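Local atomic coordinates of tudor domain-containing protein 1 (Mus musculus, PDB entry 4B9W), a protein that binds arginine-methylated Piwi proteins through its Tudor domains, here the extended third one, and helps piRNAs repress transposable elements during spermatogenesis. Residues 88-98 with 106-114; 6-14 with 118-129. All coordinates share one frame; numbering follows the deposited sequence.

Interaction 1: 88-98 with 106-114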
loop_
_atom_site.group_PDB
_atom_site.type_symbol
_atom_site.label_atom_id
_atom_site.label_comp_id
_atom_site.label_asym_id
_atom_site.label_seq_id
_atom_site.Cartn_x
_atom_site.Cartn_y
_atom_site.Cartn_z
ATOM N N LYS A 88 1.894 0.616 10.380
ATOM C CA LYS A 88 1.153 0.374 9.159
ATOM C C LYS A 88 0.779 -1.108 9.037
ATOM O O LYS A 88 -0.364 -1.434 8.708
ATOM C CB LYS A 88 1.958 0.851 7.949
ATOM C CG LYS A 88 1.146 0.859 6.659
ATOM C CD LYS A 88 1.479 2.057 5.793
ATOM C CE LYS A 88 0.245 2.674 5.148
ATOM N NZ LYS A 88 0.126 2.258 3.727
ATOM N N GLU A 89 1.725 -1.995 9.337
ATOM C CA GLU A 89 1.476 -3.434 9.269
ATOM C C GLU A 89 2.142 -4.215 10.397
ATOM O O GLU A 89 3.211 -3.835 10.861
ATOM C CB GLU A 89 1.985 -3.990 7.939
ATOM C CG GLU A 89 1.643 -3.134 6.730
ATOM C CD GLU A 89 1.865 -3.856 5.433
ATOM O OE1 GLU A 89 2.295 -5.018 5.456
ATOM O OE2 GLU A 89 1.581 -3.271 4.385
ATOM N N ILE A 90 1.503 -5.309 10.818
ATOM C CA ILE A 90 2.124 -6.296 11.715
ATOM C C ILE A 90 2.220 -7.632 10.985
ATOM O O ILE A 90 1.204 -8.214 10.536
ATOM C CB ILE A 90 1.357 -6.478 13.039
ATOM C CG1 ILE A 90 1.219 -5.131 13.755
ATOM C CG2 ILE A 90 2.080 -7.451 13.968
ATOM C CD1 ILE A 90 0.278 -5.159 14.935
ATOM N N LEU A 91 3.453 -8.118 10.889
ATOM C CA LEU A 91 3.766 -9.267 10.053
ATOM C C LEU A 91 3.861 -10.528 10.920
ATOM O O LEU A 91 4.153 -10.432 12.117
ATOM C CB LEU A 91 5.079 -9.038 9.299
ATOM C CG LEU A 91 5.172 -7.801 8.413
ATOM C CD1 LEU A 91 6.618 -7.559 7.975
ATOM C CD2 LEU A 91 4.289 -7.973 7.190
ATOM N N PRO A 92 3.620 -11.706 10.308
ATOM C CA PRO A 92 3.692 -13.009 10.986
ATOM C C PRO A 92 4.979 -13.227 11.749
ATOM O O PRO A 92 4.926 -13.700 12.869
ATOM C CB PRO A 92 3.571 -13.997 9.839
ATOM C CG PRO A 92 2.703 -13.281 8.864
ATOM C CD PRO A 92 3.068 -11.845 8.945
ATOM N N SER A 93 6.117 -12.844 11.174
ATOM C CA SER A 93 7.400 -12.927 11.867
ATOM C C SER A 93 7.412 -12.260 13.214
ATOM O O SER A 93 8.273 -12.571 14.043
ATOM C CB SER A 93 8.504 -12.298 11.013
ATOM O OG SER A 93 8.169 -10.970 10.675
ATOM N N GLY A 94 6.500 -11.312 13.428
ATOM C CA GLY A 94 6.536 -10.456 14.631
ATOM C C GLY A 94 7.082 -9.072 14.328
ATOM O O GLY A 94 7.007 -8.170 15.156
ATOM N N ASN A 95 7.645 -8.889 13.146
ATOM C CA ASN A 95 8.093 -7.548 12.737
ATOM C C ASN A 95 6.931 -6.660 12.379
ATOM O O ASN A 95 5.821 -7.137 12.146
ATOM C CB ASN A 95 9.057 -7.639 11.558
ATOM C CG ASN A 95 10.382 -8.206 11.963
ATOM O OD1 ASN A 95 10.560 -8.589 13.112
ATOM N ND2 ASN A 95 11.313 -8.276 11.024
ATOM N N VAL A 96 7.200 -5.364 12.338
ATOM C CA VAL A 96 6.172 -4.343 12.168
ATOM C C VAL A 96 6.638 -3.398 11.039
ATOM O O VAL A 96 7.806 -2.976 11.025
ATOM C CB VAL A 96 5.968 -3.548 13.496
ATOM C CG1 VAL A 96 4.932 -2.455 13.333
ATOM C CG2 VAL A 96 5.558 -4.463 14.655
ATOM N N LYS A 97 5.757 -3.089 10.082
ATOM C CA LYS A 97 6.049 -2.016 9.120
ATOM C C LYS A 97 5.528 -0.707 9.621
ATOM O O LYS A 97 4.382 -0.599 10.061
ATOM C CB LYS A 97 5.466 -2.276 7.740
ATOM C CG LYS A 97 6.134 -3.442 7.068
ATOM C CD LYS A 97 5.885 -3.454 5.595
ATOM C CE LYS A 97 6.594 -4.641 4.996
ATOM N NZ LYS A 97 6.114 -4.869 3.615
ATOM N N VAL A 98 6.377 0.301 9.516
ATOM C CA VAL A 98 6.066 1.612 10.019
ATOM C C VAL A 98 6.148 2.644 8.905
ATOM O O VAL A 98 7.027 2.552 8.046
ATOM C CB VAL A 98 7.010 1.997 11.168
ATOM C CG1 VAL A 98 6.731 1.103 12.358
ATOM C CG2 VAL A 98 8.477 1.920 10.718
ATOM N N VAL A 106 8.112 3.921 4.166
ATOM C CA VAL A 106 7.652 2.820 5.001
ATOM C C VAL A 106 8.799 1.829 5.122
ATOM O O VAL A 106 9.364 1.444 4.114
ATOM C CB VAL A 106 6.423 2.115 4.370
ATOM C CG1 VAL A 106 6.117 0.781 5.071
ATOM C CG2 VAL A 106 5.211 3.040 4.395
ATOM N N GLU A 107 9.138 1.415 6.339
ATOM C CA GLU A 107 10.183 0.402 6.563
ATOM C C GLU A 107 9.700 -0.744 7.493
ATOM O O GLU A 107 8.908 -0.530 8.404
ATOM C CB GLU A 107 11.438 1.039 7.191
ATOM C CG GLU A 107 12.015 2.267 6.481
ATOM C CD GLU A 107 12.451 2.005 5.048
ATOM O OE1 GLU A 107 12.928 0.878 4.782
ATOM O OE2 GLU A 107 12.333 2.937 4.194
ATOM N N GLU A 108 10.217 -1.944 7.278
ATOM C CA GLU A 108 10.014 -3.060 8.197
ATOM C C GLU A 108 11.045 -3.024 9.324
ATOM O O GLU A 108 12.254 -3.046 9.058
ATOM C CB GLU A 108 10.148 -4.374 7.459
ATOM C CG GLU A 108 9.933 -5.581 8.367
ATOM C CD GLU A 108 9.892 -6.882 7.604
ATOM O OE1 GLU A 108 9.605 -6.841 6.398
ATOM O OE2 GLU A 108 10.139 -7.947 8.216
ATOM N N VAL A 109 10.565 -2.963 10.573
ATOM C CA VAL A 109 11.430 -2.957 11.746
ATOM C C VAL A 109 11.087 -4.097 12.719
ATOM O O VAL A 109 10.047 -4.774 12.589
ATOM C CB VAL A 109 11.412 -1.587 12.465
ATOM C CG1 VAL A 109 11.865 -0.481 11.517
ATOM C CG2 VAL A 109 10.036 -1.252 13.034
ATOM N N THR A 110 12.015 -4.353 13.634
ATOM C CA THR A 110 11.812 -5.281 14.724
ATOM C C THR A 110 11.287 -4.523 15.948
ATOM O O THR A 110 11.275 -3.265 15.981
ATOM C CB THR A 110 13.146 -5.951 15.129
ATOM O OG1 THR A 110 14.054 -4.949 15.606
ATOM C CG2 THR A 110 13.771 -6.712 13.956
ATOM N N THR A 111 10.910 -5.283 16.974
ATOM C CA THR A 111 10.358 -4.711 18.204
ATOM C C THR A 111 11.355 -3.879 19.017
ATOM O O THR A 111 10.950 -2.957 19.727
ATOM C CB THR A 111 9.742 -5.794 19.102
ATOM O OG1 THR A 111 10.620 -6.929 19.175
ATOM C CG2 THR A 111 8.417 -6.226 18.534
ATOM N N ASP A 112 12.645 -4.175 18.905
ATOM C CA ASP A 112 13.664 -3.335 19.526
ATOM C C ASP A 112 13.849 -1.998 18.812
ATOM O O ASP A 112 14.546 -1.132 19.315
ATOM C CB ASP A 112 15.015 -4.035 19.549
ATOM C CG ASP A 112 15.047 -5.211 20.488
ATOM O OD1 ASP A 112 14.146 -5.363 21.336
ATOM O OD2 ASP A 112 15.994 -6.007 20.363
ATOM N N GLN A 113 13.252 -1.849 17.637
ATOM C CA GLN A 113 13.410 -0.655 16.834
ATOM C C GLN A 113 12.160 0.253 16.939
ATOM O O GLN A 113 12.001 1.208 16.176
ATOM C CB GLN A 113 13.719 -1.060 15.389
ATOM C CG GLN A 113 15.086 -1.698 15.210
ATOM C CD GLN A 113 15.383 -2.170 13.782
ATOM O OE1 GLN A 113 14.496 -2.618 13.047
ATOM N NE2 GLN A 113 16.649 -2.077 13.390
ATOM N N LEU A 114 11.295 -0.056 17.906
ATOM C CA LEU A 114 10.097 0.702 18.194
ATOM C C LEU A 114 10.130 1.156 19.656
ATOM O O LEU A 114 10.563 0.418 20.523
ATOM C CB LEU A 114 8.865 -0.171 17.987
ATOM C CG LEU A 114 8.556 -0.604 16.559
ATOM C CD1 LEU A 114 7.365 -1.552 16.590
ATOM C CD2 LEU A 114 8.284 0.622 15.699
HETATM O O HOH W 1 10.505 -8.294 15.839
#
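Val96 and Val109 face each other as an antiparallel hydrogen-bonded pair, Val96 N to Val109 O at 2.9 Å and Val109 N to Val96 O at 2.8 Å. A second such pair joins Val98 and Glu107 through both backbone bonds, and between the two Lys97 and Glu108 form the non-hydrogen-bonded pair. On the face that carries Val96, Val98 and Val109, Val98 CG1 meets Leu114 CD2 at 3.7 Å and, farther off, Val109 CG2, while Leu114 CD1 lies against Val96 CG2; Val96 also touches Val87 of the adjacent strand 81-90, and Val98 touches Ala74 of strand 71-76. Strand 106-109, paired with 96-100 in a hairpin, is an outermost strand of the five-stranded antiparallel sheet in the Tudor domain, an SH3-like barrel, and strand 81-90 carries a classic beta bulge, Lys88 and Glu89 opposite Lys97. Glu89 OE2 makes a salt bridge to a basic side chain of the bound peptide, and Ile90 bonds to it through its backbone. Polar side-chain contacts centre on Glu108, on the face of Lys97, and on the turn. The side chain of Glu108 is extended (chi1 -179°), which carries its carboxylate to Asn95 and Leu91: Asn95 ND2 donates to the anti lone pair of Glu108 OE2 at 3.1 Å, the amide and carboxylate planes 70° apart, and Leu91 CD1 packs on Glu108 CD at 3.4 Å. A water donates to Asn95 OD1 and accepts from Thr111 N.

Interaction 2: 6-14 with 118-129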
loop_
_atom_site.group_PDB
_atom_site.type_symbol
_atom_site.label_atom_id
_atom_site.label_comp_id
_atom_site.label_asym_id
_atom_site.label_seq_id
_atom_site.Cartn_x
_atom_site.Cartn_y
_atom_site.Cartn_z
ATOM N N LEU A 6 -3.531 9.580 22.589
ATOM C CA LEU A 6 -2.541 10.284 21.732
ATOM C C LEU A 6 -3.246 10.786 20.477
ATOM O O LEU A 6 -4.005 10.043 19.855
ATOM C CB LEU A 6 -1.408 9.334 21.349
ATOM C CG LEU A 6 -0.528 8.788 22.478
ATOM C CD1 LEU A 6 0.278 7.607 21.981
ATOM C CD2 LEU A 6 0.418 9.846 23.021
ATOM N N GLU A 7 -3.013 12.043 20.111
ATOM C CA GLU A 7 -3.606 12.602 18.893
ATOM C C GLU A 7 -2.625 13.499 18.154
ATOM O O GLU A 7 -1.648 13.968 18.718
ATOM C CB GLU A 7 -4.928 13.338 19.196
ATOM C CG GLU A 7 -4.827 14.490 20.184
ATOM C CD GLU A 7 -6.161 14.835 20.852
ATOM O OE1 GLU A 7 -7.157 15.128 20.145
ATOM O OE2 GLU A 7 -6.205 14.837 22.105
ATOM N N TRP A 8 -2.893 13.731 16.875
ATOM C CA TRP A 8 -1.940 14.442 16.028
ATOM C C TRP A 8 -2.613 15.011 14.816
ATOM O O TRP A 8 -3.750 14.666 14.521
ATOM C CB TRP A 8 -0.836 13.467 15.631
ATOM C CG TRP A 8 -1.400 12.151 15.139
ATOM C CD1 TRP A 8 -1.669 10.998 15.876
ATOM C CD2 TRP A 8 -1.832 11.841 13.784
ATOM N NE1 TRP A 8 -2.197 10.021 15.070
ATOM C CE2 TRP A 8 -2.320 10.463 13.808
ATOM C CE3 TRP A 8 -1.857 12.540 12.601
ATOM C CZ2 TRP A 8 -2.807 9.837 12.676
ATOM C CZ3 TRP A 8 -2.339 11.901 11.465
ATOM C CH2 TRP A 8 -2.802 10.578 11.495
ATOM N N THR A 9 -1.907 15.862 14.076
ATOM C CA THR A 9 -2.447 16.440 12.842
ATOM C C THR A 9 -1.440 16.372 11.704
ATOM O O THR A 9 -0.278 16.022 11.901
ATOM C CB THR A 9 -2.863 17.914 13.076
ATOM O OG1 THR A 9 -1.706 18.694 13.392
ATOM C CG2 THR A 9 -3.895 18.027 14.256
ATOM N N TRP A 10 -1.918 16.677 10.501
ATOM C CA TRP A 10 -1.055 16.924 9.362
ATOM C C TRP A 10 -0.898 18.384 9.152
ATOM O O TRP A 10 -1.606 19.173 9.756
ATOM C CB TRP A 10 -1.647 16.310 8.117
ATOM C CG TRP A 10 -1.697 14.818 8.224
ATOM C CD1 TRP A 10 -2.768 14.034 8.626
ATOM C CD2 TRP A 10 -0.602 13.867 7.966
ATOM N NE1 TRP A 10 -2.425 12.710 8.619
ATOM C CE2 TRP A 10 -1.145 12.541 8.235
ATOM C CE3 TRP A 10 0.706 13.979 7.543
ATOM C CZ2 TRP A 10 -0.390 11.396 8.072
ATOM C CZ3 TRP A 10 1.457 12.828 7.407
ATOM C CH2 TRP A 10 0.923 11.566 7.656
ATOM N N VAL A 11 0.033 18.756 8.276
ATOM C CA VAL A 11 0.156 20.135 7.851
ATOM C C VAL A 11 -1.140 20.453 7.121
ATOM O O VAL A 11 -1.693 19.600 6.423
ATOM C CB VAL A 11 1.367 20.373 6.911
ATOM C CG1 VAL A 11 1.431 21.829 6.467
ATOM C CG2 VAL A 11 2.654 19.981 7.611
ATOM N N GLU A 12 -1.629 21.672 7.314
ATOM C CA GLU A 12 -2.911 22.088 6.761
ATOM C C GLU A 12 -2.724 23.194 5.734
ATOM O O GLU A 12 -1.823 24.035 5.880
ATOM C CB GLU A 12 -3.841 22.544 7.895
ATOM C CG GLU A 12 -4.252 21.422 8.851
ATOM C CD GLU A 12 -5.096 20.365 8.176
ATOM O OE1 GLU A 12 -5.432 20.570 6.991
ATOM O OE2 GLU A 12 -5.449 19.338 8.810
ATOM N N PHE A 13 -3.592 23.175 4.715
ATOM C CA PHE A 13 -3.540 24.107 3.582
ATOM C C PHE A 13 -4.872 24.770 3.247
ATOM O O PHE A 13 -5.949 24.260 3.569
ATOM C CB PHE A 13 -3.087 23.363 2.302
ATOM C CG PHE A 13 -1.792 22.638 2.456
ATOM C CD1 PHE A 13 -0.580 23.307 2.279
ATOM C CD2 PHE A 13 -1.771 21.308 2.831
ATOM C CE1 PHE A 13 0.621 22.652 2.454
ATOM C CE2 PHE A 13 -0.565 20.644 2.996
ATOM C CZ PHE A 13 0.626 21.313 2.812
ATOM N N THR A 14 -4.784 25.885 2.522
ATOM C CA THR A 14 -5.944 26.445 1.852
ATOM C C THR A 14 -5.864 26.204 0.327
ATOM O O THR A 14 -4.773 26.134 -0.265
ATOM C CB THR A 14 -6.105 27.937 2.153
ATOM O OG1 THR A 14 -4.974 28.632 1.644
ATOM C CG2 THR A 14 -6.247 28.187 3.681
ATOM N N LEU A 118 5.570 10.060 23.116
ATOM C CA LEU A 118 4.888 10.833 24.136
ATOM C C LEU A 118 4.174 12.026 23.500
ATOM O O LEU A 118 4.618 12.537 22.475
ATOM C CB LEU A 118 5.883 11.282 25.206
ATOM C CG LEU A 118 6.572 10.145 25.963
ATOM C CD1 LEU A 118 7.511 10.730 26.995
ATOM C CD2 LEU A 118 5.558 9.235 26.648
ATOM N N PRO A 119 3.040 12.456 24.091
ATOM C CA PRO A 119 2.221 13.537 23.541
ATOM C C PRO A 119 2.955 14.836 23.195
ATOM O O PRO A 119 2.520 15.574 22.304
ATOM C CB PRO A 119 1.215 13.798 24.662
ATOM C CG PRO A 119 1.047 12.475 25.320
ATOM C CD PRO A 119 2.389 11.815 25.251
ATOM N N GLN A 120 4.046 15.139 23.881
ATOM C CA GLN A 120 4.722 16.406 23.617
ATOM C C GLN A 120 5.496 16.364 22.320
ATOM O O GLN A 120 5.851 17.405 21.786
ATOM C CB GLN A 120 5.661 16.803 24.746
ATOM C CG GLN A 120 6.687 15.755 25.119
ATOM C CD GLN A 120 6.293 15.019 26.380
ATOM O OE1 GLN A 120 5.151 14.531 26.515
ATOM N NE2 GLN A 120 7.230 14.941 27.324
ATOM N N PHE A 121 5.785 15.157 21.837
ATOM C CA PHE A 121 6.410 14.979 20.536
ATOM C C PHE A 121 5.412 14.937 19.382
ATOM O O PHE A 121 5.813 14.756 18.242
ATOM C CB PHE A 121 7.237 13.687 20.524
ATOM C CG PHE A 121 8.361 13.675 21.521
ATOM C CD1 PHE A 121 9.302 14.699 21.539
ATOM C CD2 PHE A 121 8.496 12.631 22.422
ATOM C CE1 PHE A 121 10.351 14.681 22.443
ATOM C CE2 PHE A 121 9.531 12.613 23.345
ATOM C CZ PHE A 121 10.469 13.632 23.347
ATOM N N LEU A 122 4.126 15.102 19.674
ATOM C CA LEU A 122 3.078 15.034 18.655
ATOM C C LEU A 122 2.425 16.397 18.429
ATOM O O LEU A 122 1.423 16.500 17.732
ATOM C CB LEU A 122 2.008 14.014 19.047
ATOM C CG LEU A 122 2.356 12.524 19.085
ATOM C CD1 LEU A 122 1.167 11.766 19.654
ATOM C CD2 LEU A 122 2.715 11.989 17.700
ATOM N N LEU A 123 3.001 17.447 19.000
ATOM C CA LEU A 123 2.474 18.810 18.794
ATOM C C LEU A 123 2.745 19.343 17.376
ATOM O O LEU A 123 1.862 19.938 16.757
ATOM C CB LEU A 123 3.069 19.759 19.836
ATOM C CG LEU A 123 2.705 19.374 21.272
ATOM C CD1 LEU A 123 3.412 20.280 22.278
ATOM C CD2 LEU A 123 1.194 19.437 21.440
ATOM N N LEU A 124 3.957 19.144 16.877
ATOM C CA LEU A 124 4.307 19.535 15.524
ATOM C C LEU A 124 3.485 18.688 14.535
ATOM O O LEU A 124 3.419 17.471 14.657
ATOM C CB LEU A 124 5.797 19.325 15.296
ATOM C CG LEU A 124 6.396 19.806 13.986
ATOM C CD1 LEU A 124 6.503 21.336 13.946
ATOM C CD2 LEU A 124 7.747 19.136 13.795
ATOM N N PRO A 125 2.808 19.332 13.576
ATOM C CA PRO A 125 2.052 18.527 12.601
ATOM C C PRO A 125 2.976 17.584 11.855
ATOM O O PRO A 125 4.145 17.912 11.645
ATOM C CB PRO A 125 1.457 19.580 11.640
ATOM C CG PRO A 125 1.456 20.851 12.429
ATOM C CD PRO A 125 2.595 20.778 13.404
ATOM N N PHE A 126 2.451 16.433 11.441
ATOM C CA PHE A 126 3.204 15.525 10.588
ATOM C C PHE A 126 3.552 16.191 9.258
ATOM O O PHE A 126 2.708 16.822 8.619
ATOM C CB PHE A 126 2.465 14.188 10.384
ATOM C CG PHE A 126 2.287 13.362 11.650
ATOM C CD1 PHE A 126 2.889 13.711 12.866
ATOM C CD2 PHE A 126 1.510 12.197 11.619
ATOM C CE1 PHE A 126 2.705 12.931 13.997
ATOM C CE2 PHE A 126 1.330 11.416 12.762
ATOM C CZ PHE A 126 1.917 11.788 13.948
ATOM N N GLN A 127 4.815 16.041 8.853
ATOM C CA GLN A 127 5.417 16.899 7.807
ATOM C C GLN A 127 5.582 16.235 6.448
ATOM O O GLN A 127 5.842 16.921 5.481
ATOM C CB GLN A 127 6.790 17.394 8.251
ATOM C CG GLN A 127 6.790 18.357 9.413
ATOM C CD GLN A 127 6.102 19.671 9.112
ATOM O OE1 GLN A 127 6.275 20.242 8.039
ATOM N NE2 GLN A 127 5.318 20.170 10.076
ATOM N N GLY A 128 5.466 14.911 6.375
ATOM C CA GLY A 128 5.540 14.201 5.111
ATOM C C GLY A 128 4.172 14.197 4.452
ATOM O O GLY A 128 3.335 13.308 4.698
ATOM N N MET A 129 3.943 15.204 3.620
ATOM C CA MET A 129 2.635 15.407 3.022
ATOM C C MET A 129 2.552 14.679 1.701
ATOM O O MET A 129 3.342 14.984 0.794
ATOM C CB MET A 129 2.424 16.910 2.798
ATOM C CG MET A 129 2.398 17.714 4.091
ATOM S SD MET A 129 1.124 17.086 5.221
ATOM C CE MET A 129 -0.291 16.985 4.103
HETATM O O HOH W 2 0.914 16.009 15.065
#
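Pro119 meets Leu6, its CG 3.5 Å from Leu6 CD2, the two side chains crossing at about a right angle. Leu122 follows, with CD1 against Leu6 CB. A water accepts from Thr9 N and lies within bonding distance of Leu122 O and Leu124 O, linking the backbones. Pro125 sets CB 3.6 Å from Trp10 O and lies alongside Thr9. Phe126 is gripped from both ends: its N donates to Thr9 O at 2.8 Å, and its O receives a weak bond from Val11 N. Its CG, anti to the carbonyl carbon (chi1 -64°), turns the ring toward both indoles. Over Trp8 it lies nearly parallel but slid aside, planes 14° apart, with CE2 3.4 Å from Trp8 CD2; toward the face of Trp10 it presents its edge, planes at 89°, and Phe126 CB sits over that face too. Gln127 folds back, NE2 donating to Pro125 O, and brushes Val11 CG2. Met129 SD lies 3.7 Å from Val11 CB and obliquely beside Trp10, a Met-aromatic contact, while its CE reaches the edge of Phe13. Trp8, Trp10 and Phe126 form an aromatic cluster that joins the N-terminal segment to the link between the two halves of an extended Tudor domain.

In the fold
Interaction 1 and interaction 2 lie about 22 Å apart, centre to centre, and share no touching residues, although their segments adjoin in sequence. Along the chain, interaction 1 is nested inside the long loop closed by interaction 2: segment 6-14 comes first, then 88-98 and 106-114, and finally 118-129. Strand 114-116, at the opposite edge of the five-stranded sheet from strand 106-109, leads from one contact to the other. Interaction 1 lies within the Tudor barrel, near the bound peptide, whereas interaction 2 follows the chain out to strand 129-133 of the six-stranded sheet. Segment 6-14 touches barrel strand 81-90 through Trp8 and Phe36 of the six-stranded sheet through Phe13, so it runs along both parts.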